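Local coordinates for mutual gliding motility protein C (MglC) (Myxococcus xanthus DK 1622, PDB 7CT3), which is a Roadblock/LC7-domain component of the polarity control system, probably acting in gliding motility, that interacts with its paralog MglB, at residues M23-I28 with A60-K65; S70-N75 with T81-V86. One frame throughout, in Å; residues are numbered along the deposited sequence.

Interaction 1. Residues M23-I28 with A60-K65. With NA (sodium ion), chain B.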
# COMPACT_ATOMS: atom_id res chain seq x y z
N MSE A 23 15.16 4.08 -6.20
CA MSE A 23 14.95 5.52 -6.11
C MSE A 23 15.58 6.00 -4.80
O MSE A 23 15.54 5.30 -3.80
CB MSE A 23 13.44 5.77 -6.14
CG MSE A 23 13.01 7.16 -5.75
SE MSE A 23 13.25 8.40 -7.24
CE MSE A 23 12.37 7.55 -8.78
N GLY A 24 16.19 7.19 -4.83
CA GLY A 24 16.72 7.79 -3.61
C GLY A 24 15.66 8.59 -2.88
O GLY A 24 14.76 9.13 -3.53
N PHE A 25 15.77 8.70 -1.55
CA PHE A 25 14.93 9.62 -0.73
C PHE A 25 15.25 11.08 -1.09
O PHE A 25 14.44 11.97 -0.77
CB PHE A 25 15.11 9.31 0.76
CG PHE A 25 14.53 7.99 1.18
CD1 PHE A 25 13.16 7.79 1.18
CD2 PHE A 25 15.35 6.93 1.55
CE1 PHE A 25 12.62 6.57 1.56
CE2 PHE A 25 14.81 5.72 1.93
CZ PHE A 25 13.44 5.53 1.93
N ASP A 26 16.38 11.32 -1.77
CA ASP A 26 16.72 12.65 -2.37
C ASP A 26 15.93 12.87 -3.66
O ASP A 26 16.11 13.94 -4.27
CB ASP A 26 18.23 12.79 -2.60
CG ASP A 26 18.86 11.80 -3.57
OD1 ASP A 26 18.14 10.93 -4.10
OD2 ASP A 26 20.09 11.91 -3.77
N GLY A 27 15.08 11.92 -4.07
CA GLY A 27 14.20 12.05 -5.25
C GLY A 27 14.93 11.81 -6.56
O GLY A 27 14.36 12.13 -7.62
N ILE A 28 16.13 11.25 -6.52
CA ILE A 28 16.93 10.92 -7.74
C ILE A 28 16.86 9.41 -7.98
O ILE A 28 17.29 8.66 -7.08
CB ILE A 28 18.38 11.43 -7.60
CG1 ILE A 28 18.44 12.95 -7.43
CG2 ILE A 28 19.25 10.94 -8.76
CD1 ILE A 28 17.64 13.71 -8.46
N ALA A 60 5.45 8.96 0.64
CA ALA A 60 4.98 7.77 1.40
C ALA A 60 6.16 6.84 1.71
O ALA A 60 6.17 6.24 2.81
CB ALA A 60 3.89 7.06 0.64
N ALA A 61 7.13 6.75 0.80
CA ALA A 61 8.34 5.90 0.94
C ALA A 61 9.10 6.25 2.22
O ALA A 61 9.71 5.35 2.82
CB ALA A 61 9.21 6.03 -0.28
N GLU A 62 9.07 7.52 2.65
CA GLU A 62 9.76 7.98 3.89
C GLU A 62 9.37 7.09 5.08
O GLU A 62 10.23 6.85 5.95
CB GLU A 62 9.43 9.45 4.16
CG GLU A 62 10.12 10.40 3.20
CD GLU A 62 11.55 10.76 3.58
OE1 GLU A 62 11.97 10.46 4.71
OE2 GLU A 62 12.23 11.35 2.73
N THR A 63 8.14 6.57 5.12
CA THR A 63 7.64 5.74 6.25
C THR A 63 8.46 4.44 6.36
O THR A 63 8.54 3.90 7.48
CB THR A 63 6.13 5.47 6.14
OG1 THR A 63 5.86 4.65 5.01
CG2 THR A 63 5.31 6.74 6.06
N LEU A 64 9.07 3.97 5.27
CA LEU A 64 9.90 2.73 5.26
C LEU A 64 11.10 2.86 6.22
O LEU A 64 11.60 1.81 6.65
CB LEU A 64 10.41 2.46 3.85
CG LEU A 64 9.37 1.97 2.85
CD1 LEU A 64 9.89 2.11 1.43
CD2 LEU A 64 8.98 0.53 3.15
N LYS A 65 11.55 4.08 6.52
CA LYS A 65 12.72 4.32 7.41
C LYS A 65 12.38 3.97 8.87
O LYS A 65 13.32 3.81 9.66
CB LYS A 65 13.18 5.77 7.31
CG LYS A 65 13.76 6.15 5.95
CD LYS A 65 14.44 7.50 5.97
CE LYS A 65 14.34 8.21 4.64
NZ LYS A 65 14.79 9.62 4.73
NA NA B . 11.33 -0.12 7.88
O HOH W 1 13.62 0.07 8.80
O HOH W 2 12.12 -1.72 6.30
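The turn that leaves strand 17-24 of this Roadblock/LC7 domain meets the 3-10 end of helix 44-61 through one aromatic ring, that of Phe25, a small example of how a beta-turn residue can join sheet to helix. Lys65 lies over one face of the ring, its CE 3.4 Å from the ring centroid and only 11° off the normal, a CH-pi contact. The ammonium sits farther out: Lys65 NZ is 4.3 Å from the same centroid, still over the face, in a cation-pi geometry. A bend at chi3 (-149°) helps carry the lysine across the ring and brings NZ within 2.9 Å of Glu62 OE1, on the syn side but well out of the carboxylate plane. That carboxylate also pairs with Arg58 through OE2, so it probably balances two cations. Ala61 O lies at the ring edge, near its plane, 3.4 Å from Phe25 CE1; Ala61 CB also packs on CE1. Without the ring, as with an alanine here, the lysine methylene and ammonium would probably lose their aromatic platform, and a gap would open beside Ala61. Phe25 sits in a type I turn from Gly24 to Gly27, and Asp26 OD1 accepts from Ile28 N just after it, an Asx turn. Leu64 O binds the sodium ion at 2.3 Å, together with Thr66 O, Val69 O and two waters. A turn aromatic thus packs where helix 44-61 gives way to 3-10 turns in this Roadblock/LC7 domain.

Interaction 2. Residues S70-N75 with T81-V86; sequences SEVSVN and TVMRLV
Arg84 reaches across from strand 79-87 to Ser70 and Glu71. CB and CG of Arg84 pass Ser70 O, CG at 3.6 Å; with CG anti to the carbonyl carbon (chi1 -71°) the chain runs extended to NE, carrying the guanidinium to both partners. NE donates to a water that also donates to Glu71 OE2. Over one guanidinium face lie Ser70 O and, toward the rim, Glu71 CB; the carboxylate plane is turned 74° from it. Arg84 NH1 comes within 3.5 Å of Ser70 O at an angle too poor for a hydrogen bond. At the tip, Arg84 NH2 forms a weak salt bridge with Glu71 OE2 at 3.4 Å and donates to two waters, one bonded to Ser70 OG, the other to Glu71 OE2. Glu71 OE1 is held by Arg106 and by Asn75 of the second subunit. Val72 and Met83 form a hydrogen-bonded pair, Met83 N to Val72 O at 2.8 Å, while selenomethionine CE of Met83 rests 3.7 Å from Val72 CG1. Farther on, Ser73 OG donates to Thr81 O at 2.7 Å, Thr81 OG1 to Val74 O, and Thr81 N to Asn75 OD1. Charge is thus linked largely through water, whereas the end at Thr81 relies on direct side-chain to backbone bonds.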
# COMPACT_ATOMS: atom_id res chain seq x y z
N SER A 70 7.55 -2.14 6.76
CA SER A 70 8.37 -3.00 5.86
C SER A 70 7.96 -2.81 4.39
O SER A 70 8.80 -3.08 3.52
CB SER A 70 8.27 -4.44 6.29
OG SER A 70 6.93 -4.88 6.26
N GLU A 71 6.73 -2.37 4.11
CA GLU A 71 6.18 -2.32 2.73
C GLU A 71 5.14 -1.21 2.63
O GLU A 71 4.31 -1.07 3.54
CB GLU A 71 5.64 -3.71 2.41
CG GLU A 71 5.02 -3.89 1.04
CD GLU A 71 4.22 -5.19 0.97
OE1 GLU A 71 3.13 -5.24 1.57
OE2 GLU A 71 4.72 -6.17 0.38
N VAL A 72 5.19 -0.42 1.55
CA VAL A 72 4.25 0.71 1.30
C VAL A 72 3.74 0.61 -0.14
O VAL A 72 4.54 0.27 -1.03
CB VAL A 72 4.91 2.07 1.59
CG1 VAL A 72 3.96 3.22 1.32
CG2 VAL A 72 5.46 2.13 3.01
N SER A 73 2.45 0.89 -0.34
CA SER A 73 1.79 0.98 -1.67
C SER A 73 1.07 2.33 -1.79
O SER A 73 0.36 2.71 -0.84
CB SER A 73 0.83 -0.16 -1.88
OG SER A 73 1.53 -1.39 -1.95
N VAL A 74 1.26 3.01 -2.91
CA VAL A 74 0.47 4.21 -3.29
C VAL A 74 -0.14 3.91 -4.65
O VAL A 74 0.63 3.75 -5.63
CB VAL A 74 1.34 5.48 -3.28
CG1 VAL A 74 0.57 6.70 -3.75
CG2 VAL A 74 1.95 5.73 -1.91
N ASN A 75 -1.47 3.78 -4.70
CA ASN A 75 -2.20 3.22 -5.86
C ASN A 75 -3.13 4.27 -6.45
O ASN A 75 -3.69 5.09 -5.69
CB ASN A 75 -2.98 1.96 -5.47
CG ASN A 75 -2.09 0.86 -4.94
OD1 ASN A 75 -0.89 0.83 -5.21
ND2 ASN A 75 -2.67 -0.06 -4.18
N THR A 81 1.49 0.26 -6.87
CA THR A 81 2.93 0.28 -6.52
C THR A 81 3.15 -0.52 -5.24
O THR A 81 2.21 -0.62 -4.41
CB THR A 81 3.49 1.70 -6.41
OG1 THR A 81 2.89 2.35 -5.29
CG2 THR A 81 3.27 2.50 -7.68
N VAL A 82 4.34 -1.09 -5.13
CA VAL A 82 4.87 -1.77 -3.92
C VAL A 82 6.29 -1.25 -3.73
O VAL A 82 7.06 -1.24 -4.69
CB VAL A 82 4.88 -3.30 -4.07
CG1 VAL A 82 5.18 -3.97 -2.74
CG2 VAL A 82 3.60 -3.83 -4.67
N MSE A 83 6.61 -0.85 -2.50
CA MSE A 83 7.92 -0.30 -2.19
C MSE A 83 8.47 -0.95 -0.93
O MSE A 83 7.73 -1.20 0.01
CB MSE A 83 7.81 1.22 -1.99
CG MSE A 83 7.41 1.97 -3.22
SE MSE A 83 7.07 3.82 -2.77
CE MSE A 83 5.20 3.80 -2.16
N ARG A 84 9.79 -1.20 -0.94
CA ARG A 84 10.52 -1.71 0.21
C ARG A 84 11.84 -0.95 0.36
O ARG A 84 12.35 -0.42 -0.65
CB ARG A 84 10.81 -3.21 0.06
CG ARG A 84 9.57 -4.09 0.18
CD ARG A 84 9.90 -5.57 0.24
NE ARG A 84 8.71 -6.26 0.72
CZ ARG A 84 8.48 -6.63 1.98
NH1 ARG A 84 9.39 -6.46 2.92
NH2 ARG A 84 7.34 -7.22 2.28
N LEU A 85 12.37 -0.91 1.58
CA LEU A 85 13.64 -0.22 1.92
C LEU A 85 14.83 -1.07 1.45
O LEU A 85 14.82 -2.28 1.69
CB LEU A 85 13.69 -0.01 3.44
CG LEU A 85 14.78 0.95 3.92
CD1 LEU A 85 14.52 2.36 3.42
CD2 LEU A 85 14.88 0.92 5.44
N VAL A 86 15.81 -0.45 0.80
CA VAL A 86 17.07 -1.16 0.41
C VAL A 86 18.26 -0.58 1.18
O VAL A 86 19.23 -1.32 1.38
CB VAL A 86 17.28 -1.18 -1.12
CG1 VAL A 86 16.36 -2.18 -1.79
CG2 VAL A 86 17.11 0.19 -1.74
O HOH W 3 11.29 -2.62 3.66
O HOH W 4 6.68 -7.55 4.94
O HOH W 5 6.65 -6.56 -1.09
O HOH W 6 4.77 -8.76 1.06

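From the N terminus, the chain passes along strand 17-24 into the turn of interaction 1, then through strand 29-34 and helix 44-61 before residues 60-65 close that loop against Phe25. Only afterwards, past the sodium-binding loop, does interaction 2 begin; it closes a short hairpin between 70-75 and 81-86. The two contacts therefore follow in series, neither nested nor crossed. They nonetheless touch in space: Ala60 CB packs on Val74 CG2 at 3.5 Å, and Leu64 CD2 on Ser70 O at 3.6 Å. Together they tie the end of helix 44-61 to the turn after strand 17-24 and to strand 71-75, which continues the pairing into the second subunit.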